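PDB 2BV2: ciona betagamma-crystallin from Ciona intestinalis, which serves as a structural component of the neuroectodermal visual system and binds calcium ions. Local coordinates for residues A[28-31]-A[32-35]; A[57-61]-A[62-66]. One frame throughout, in Å; residues are numbered along the deposited sequence.

Contact 1 (A[28-31]-A[32-35]); sequences HGFN and DIVS. With CA (calcium ion), chain C; CA (calcium ion), chain D.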
loop_
_atom_site.group_PDB
_atom_site.type_symbol
_atom_site.label_atom_id
_atom_site.label_comp_id
_atom_site.label_asym_id
_atom_site.label_seq_id
_atom_site.Cartn_x
_atom_site.Cartn_y
_atom_site.Cartn_z
ATOM N N HIS A 28 -9.763 3.513 -7.147
ATOM C CA HIS A 28 -10.425 2.598 -6.203
ATOM C C HIS A 28 -10.786 3.236 -4.860
ATOM O O HIS A 28 -11.119 2.528 -3.916
ATOM C CB HIS A 28 -9.527 1.385 -5.983
ATOM C CG HIS A 28 -9.318 0.576 -7.218
ATOM N ND1 HIS A 28 -8.076 0.355 -7.766
ATOM C CD2 HIS A 28 -10.204 -0.049 -8.028
ATOM C CE1 HIS A 28 -8.205 -0.383 -8.856
ATOM N NE2 HIS A 28 -9.487 -0.636 -9.039
ATOM N N GLY A 29 -10.739 4.566 -4.770
ATOM C CA GLY A 29 -11.120 5.273 -3.545
ATOM C C GLY A 29 -10.177 5.032 -2.379
ATOM O O GLY A 29 -10.590 5.116 -1.212
ATOM N N PHE A 30 -8.911 4.755 -2.682
ATOM C CA PHE A 30 -7.927 4.363 -1.673
ATOM C C PHE A 30 -6.712 5.297 -1.627
ATOM O O PHE A 30 -5.654 4.949 -1.111
ATOM C CB PHE A 30 -7.504 2.904 -1.885
ATOM C CG PHE A 30 -8.049 1.978 -0.852
ATOM C CD1 PHE A 30 -9.375 1.591 -0.884
ATOM C CD2 PHE A 30 -7.233 1.487 0.169
ATOM C CE1 PHE A 30 -9.886 0.748 0.075
ATOM C CE2 PHE A 30 -7.748 0.657 1.135
ATOM C CZ PHE A 30 -9.074 0.280 1.082
ATOM N N ASN A 31 -6.865 6.484 -2.177
ATOM C CA ASN A 31 -5.811 7.478 -2.100
ATOM C C ASN A 31 -5.782 8.114 -0.725
ATOM O O ASN A 31 -6.806 8.560 -0.212
ATOM C CB ASN A 31 -5.998 8.580 -3.154
ATOM C CG ASN A 31 -4.765 9.430 -3.307
ATOM O OD1 ASN A 31 -3.695 8.914 -3.639
ATOM N ND2 ASN A 31 -4.892 10.732 -3.056
ATOM N N ASP A 32 -4.590 8.157 -0.147
ATOM C CA ASP A 32 -4.318 8.843 1.106
ATOM C C ASP A 32 -5.181 8.381 2.280
ATOM O O ASP A 32 -5.594 9.193 3.113
ATOM C CB ASP A 32 -4.384 10.359 0.939
ATOM C CG ASP A 32 -3.296 10.892 0.030
ATOM O OD1 ASP A 32 -2.366 10.141 -0.309
ATOM O OD2 ASP A 32 -3.350 12.081 -0.337
ATOM N N ILE A 33 -5.445 7.075 2.337
ATOM C CA ILE A 33 -6.095 6.496 3.507
ATOM C C ILE A 33 -5.419 5.284 4.102
ATOM O O ILE A 33 -5.838 4.849 5.158
ATOM C CB ILE A 33 -7.566 6.089 3.225
ATOM C CG1 ILE A 33 -7.656 4.950 2.213
ATOM C CG2 ILE A 33 -8.376 7.288 2.761
ATOM C CD1 ILE A 33 -9.070 4.400 2.100
ATOM N N VAL A 34 -4.413 4.712 3.444
ATOM C CA VAL A 34 -3.862 3.435 3.895
ATOM C C VAL A 34 -3.042 3.583 5.186
ATOM O O VAL A 34 -2.200 4.473 5.312
ATOM C CB VAL A 34 -3.013 2.766 2.804
ATOM C CG1 VAL A 34 -2.185 1.581 3.378
ATOM C CG2 VAL A 34 -3.890 2.292 1.656
ATOM N N SER A 35 -3.337 2.710 6.153
ATOM C CA SER A 35 -2.679 2.723 7.437
ATOM C C SER A 35 -2.079 1.359 7.847
ATOM O O SER A 35 -1.331 1.301 8.801
ATOM C CB SER A 35 -3.672 3.221 8.484
ATOM O OG SER A 35 -4.086 4.556 8.226
HETATM CA CA CA C . -6.152 5.484 7.487
HETATM CA CA CA D . -0.171 10.484 -1.365
HETATM O O HOH W 1 -3.774 5.374 0.759
HETATM O O HOH W 2 -5.737 7.048 9.165
#
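Between Phe30 and Val34 the chain makes a tight bend with no regular helix or strand, and the backbones at its two ends are bridged by a water. Water 1 donates to Phe30 O at 2.7 Å. The same water accepts from Val34 N at 2.8 Å, so one molecule satisfies both a carbonyl and an amide that are too far apart to bond to each other. Asp32, at the apex, takes a positive phi of 57°, a conformation that aspartate tolerates better than most residues with a side chain; Gly29 just before the bend is also at positive phi, where glycine is at ease.

Ile33 folds back over the Phe30 ring, its CD1 sitting above the centre of one face, 3.9 Å from the centroid and 8° off the normal, a CH-pi contact. With chi1 at 66° its CG1 branch lies between the backbone N and carbonyl carbon, and this sends CD1 back across the ring. Val34 CG2 meets the ring differently, in its plane at the edge, 3.7 Å from Phe30 CD2. Other polar groups of the bend bind calcium. Asp32 OD1 binds one ion at 2.5 Å, a site that Asp48, Glu76 and Ser78 also serve, and Asn31 OD1 is hydrogen-bonded to the OG of that ligand Ser78. Ile33 O reaches the other ion at 2.4 Å, joined there by Ser35 OG, water 2, Glu7 and Asp75. This is the paired calcium motif of the betagamma-crystallins, each of the two Greek key motifs contributing ligands to both ions.

The bend lies in the loop joining strand 15-18 to strand 36-41: Phe30 packs on Leu16 of the first and, with Val34, on Leu5 of strand 2-6, while Ser35 bonds through its backbone to Phe6.

Contact 2 (A[57-61]-A[62-66]); sequences YKLTP and GKYPN
Tyr64 OH reaches back to the backbone of Thr60, four residues earlier, and stands 3.0 Å from Thr60 N. Thr60 O lies equally near the hydroxyl, close to the ring plane at the edge. Water 3 adds a clear hydrogen bond, donating to Tyr64 OH at 2.9 Å. Its second proton goes to Pro61 O, also at 2.9 Å, so the water ties the phenol to the turn that the ring spans.

The phenol gets there because chi1 of -65° sets CG anti to the carbonyl carbon and swings the ring toward the preceding strand. Leu59 then supports it: its CG lies over one face, 4.0 Å from the centroid and displaced toward the hydroxyl-bearing rim, a CH-pi contact that a branched aliphatic residue suits well. With a phenylalanine at Tyr64 the ring could still rest on Leu59, but water 3 would probably lose an acceptor and the Thr60 backbone its neighbouring hydroxyl, making the turn less firmly held.

Pro61 and Gly62 shape the bend itself. The proline ring restricts phi as the chain leaves strand 56-59, whereas Gly62 adopts a phi of 144°, at which a CB would collide with Pro61 O. Gly62 and Tyr64 then pair through their backbones with Val39 and Ile37 of strand 36-41, while Leu59 pairs with Trp44, so the bend carries the chain from one sheet to the other. The order Leu-Thr-Pro-Gly-Lys-Tyr fits the tyrosine corner, a motif characteristic of Greek key beta proteins.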
loop_
_atom_site.group_PDB
_atom_site.type_symbol
_atom_site.label_atom_id
_atom_site.label_comp_id
_atom_site.label_asym_id
_atom_site.label_seq_id
_atom_site.Cartn_x
_atom_site.Cartn_y
_atom_site.Cartn_z
ATOM N N TYR A 57 8.637 2.771 -0.911
ATOM C CA TYR A 57 8.854 1.815 0.172
ATOM C C TYR A 57 8.741 0.405 -0.383
ATOM O O TYR A 57 7.755 0.083 -1.062
ATOM C CB TYR A 57 7.849 2.009 1.303
ATOM C CG TYR A 57 7.705 3.445 1.739
ATOM C CD1 TYR A 57 8.603 4.017 2.611
ATOM C CD2 TYR A 57 6.649 4.221 1.289
ATOM C CE1 TYR A 57 8.469 5.324 3.004
ATOM C CE2 TYR A 57 6.505 5.517 1.692
ATOM C CZ TYR A 57 7.419 6.061 2.540
ATOM O OH TYR A 57 7.303 7.356 2.946
ATOM N N LYS A 58 9.745 -0.425 -0.090
ATOM C CA LYS A 58 9.780 -1.806 -0.542
ATOM C C LYS A 58 9.197 -2.744 0.505
ATOM O O LYS A 58 9.552 -2.689 1.688
ATOM C CB LYS A 58 11.220 -2.216 -0.825
ATOM C CG LYS A 58 11.364 -3.504 -1.611
ATOM C CD LYS A 58 12.843 -3.837 -1.756
ATOM C CE LYS A 58 13.052 -5.134 -2.467
ATOM N NZ LYS A 58 14.473 -5.540 -2.369
ATOM N N LEU A 59 8.324 -3.629 0.044
ATOM C CA LEU A 59 7.552 -4.503 0.915
ATOM C C LEU A 59 7.653 -5.878 0.343
ATOM O O LEU A 59 7.441 -6.056 -0.862
ATOM C CB LEU A 59 6.075 -4.110 0.890
ATOM C CG LEU A 59 5.544 -3.053 1.839
ATOM C CD1 LEU A 59 6.455 -1.884 1.976
ATOM C CD2 LEU A 59 4.161 -2.653 1.340
ATOM N N THR A 60 8.021 -6.835 1.189
ATOM C CA THR A 60 8.054 -8.252 0.825
ATOM C C THR A 60 6.965 -8.954 1.623
ATOM O O THR A 60 6.378 -8.348 2.538
ATOM C CB THR A 60 9.436 -8.854 1.127
ATOM O OG1 THR A 60 9.738 -8.692 2.517
ATOM C CG2 THR A 60 10.496 -8.144 0.311
ATOM N N PRO A 61 6.663 -10.216 1.272
ATOM C CA PRO A 61 5.592 -10.948 1.938
ATOM C C PRO A 61 5.623 -10.878 3.466
ATOM O O PRO A 61 6.662 -11.077 4.081
ATOM C CB PRO A 61 5.792 -12.383 1.432
ATOM C CG PRO A 61 6.336 -12.194 0.057
ATOM C CD PRO A 61 7.293 -11.033 0.220
ATOM N N GLY A 62 4.465 -10.599 4.058
ATOM C CA GLY A 62 4.361 -10.382 5.490
ATOM C C GLY A 62 3.332 -9.319 5.816
ATOM O O GLY A 62 2.707 -8.745 4.925
ATOM N N LYS A 63 3.177 -9.067 7.111
ATOM C CA LYS A 63 2.223 -8.115 7.617
ATOM C C LYS A 63 2.912 -6.843 8.125
ATOM O O LYS A 63 3.971 -6.882 8.748
ATOM C CB LYS A 63 1.388 -8.751 8.726
ATOM C CG LYS A 63 0.606 -9.975 8.271
ATOM C CD LYS A 63 -0.332 -10.508 9.360
ATOM C CE LYS A 63 -1.161 -11.719 8.863
ATOM N NZ LYS A 63 -2.036 -12.374 9.912
ATOM N N TYR A 64 2.264 -5.722 7.836
ATOM C CA TYR A 64 2.758 -4.387 8.151
ATOM C C TYR A 64 1.613 -3.662 8.871
ATOM O O TYR A 64 0.747 -3.047 8.224
ATOM C CB TYR A 64 3.134 -3.674 6.852
ATOM C CG TYR A 64 4.287 -4.314 6.112
ATOM C CD1 TYR A 64 4.069 -5.355 5.214
ATOM C CD2 TYR A 64 5.585 -3.870 6.303
ATOM C CE1 TYR A 64 5.126 -5.936 4.524
ATOM C CE2 TYR A 64 6.647 -4.435 5.638
ATOM C CZ TYR A 64 6.422 -5.468 4.743
ATOM O OH TYR A 64 7.510 -6.044 4.068
ATOM N N PRO A 65 1.574 -3.772 10.214
ATOM C CA PRO A 65 0.411 -3.305 10.972
ATOM C C PRO A 65 0.236 -1.791 11.115
ATOM O O PRO A 65 -0.825 -1.345 11.554
ATOM C CB PRO A 65 0.617 -3.949 12.352
ATOM C CG PRO A 65 2.074 -4.127 12.481
ATOM C CD PRO A 65 2.592 -4.395 11.090
ATOM N N ASN A 66 1.264 -1.018 10.782
ATOM C CA ASN A 66 1.170 0.448 10.776
ATOM C C ASN A 66 2.192 1.023 9.795
ATOM O O ASN A 66 3.082 0.299 9.343
ATOM C CB ASN A 66 1.359 0.993 12.180
ATOM C CG ASN A 66 2.587 0.450 12.834
ATOM O OD1 ASN A 66 3.636 0.426 12.229
ATOM N ND2 ASN A 66 2.460 -0.014 14.078
HETATM O O HOH W 3 7.606 -8.659 5.395
#

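Contact 1 is partly buried and contact 2 lies at the surface; they stand on opposite sides of the chain's centre, their own centres about 16 Å apart. One element relates them: residues 28-35 lead into strand 36-41, and strand 62-64 of contact 2 pairs with that same strand. Both are local bends in which an aliphatic carbon lies over an aromatic face and a water joins distant polar atoms. Their polar chemistry differs. At 28-35 carbonyl, carboxylate and hydroxyl oxygens serve two calcium ions, whereas at 57-66 a tyrosine hydroxyl meets the turn and water, the Tyr64 side chain being about 13 Å from a calcium ion at its nearest.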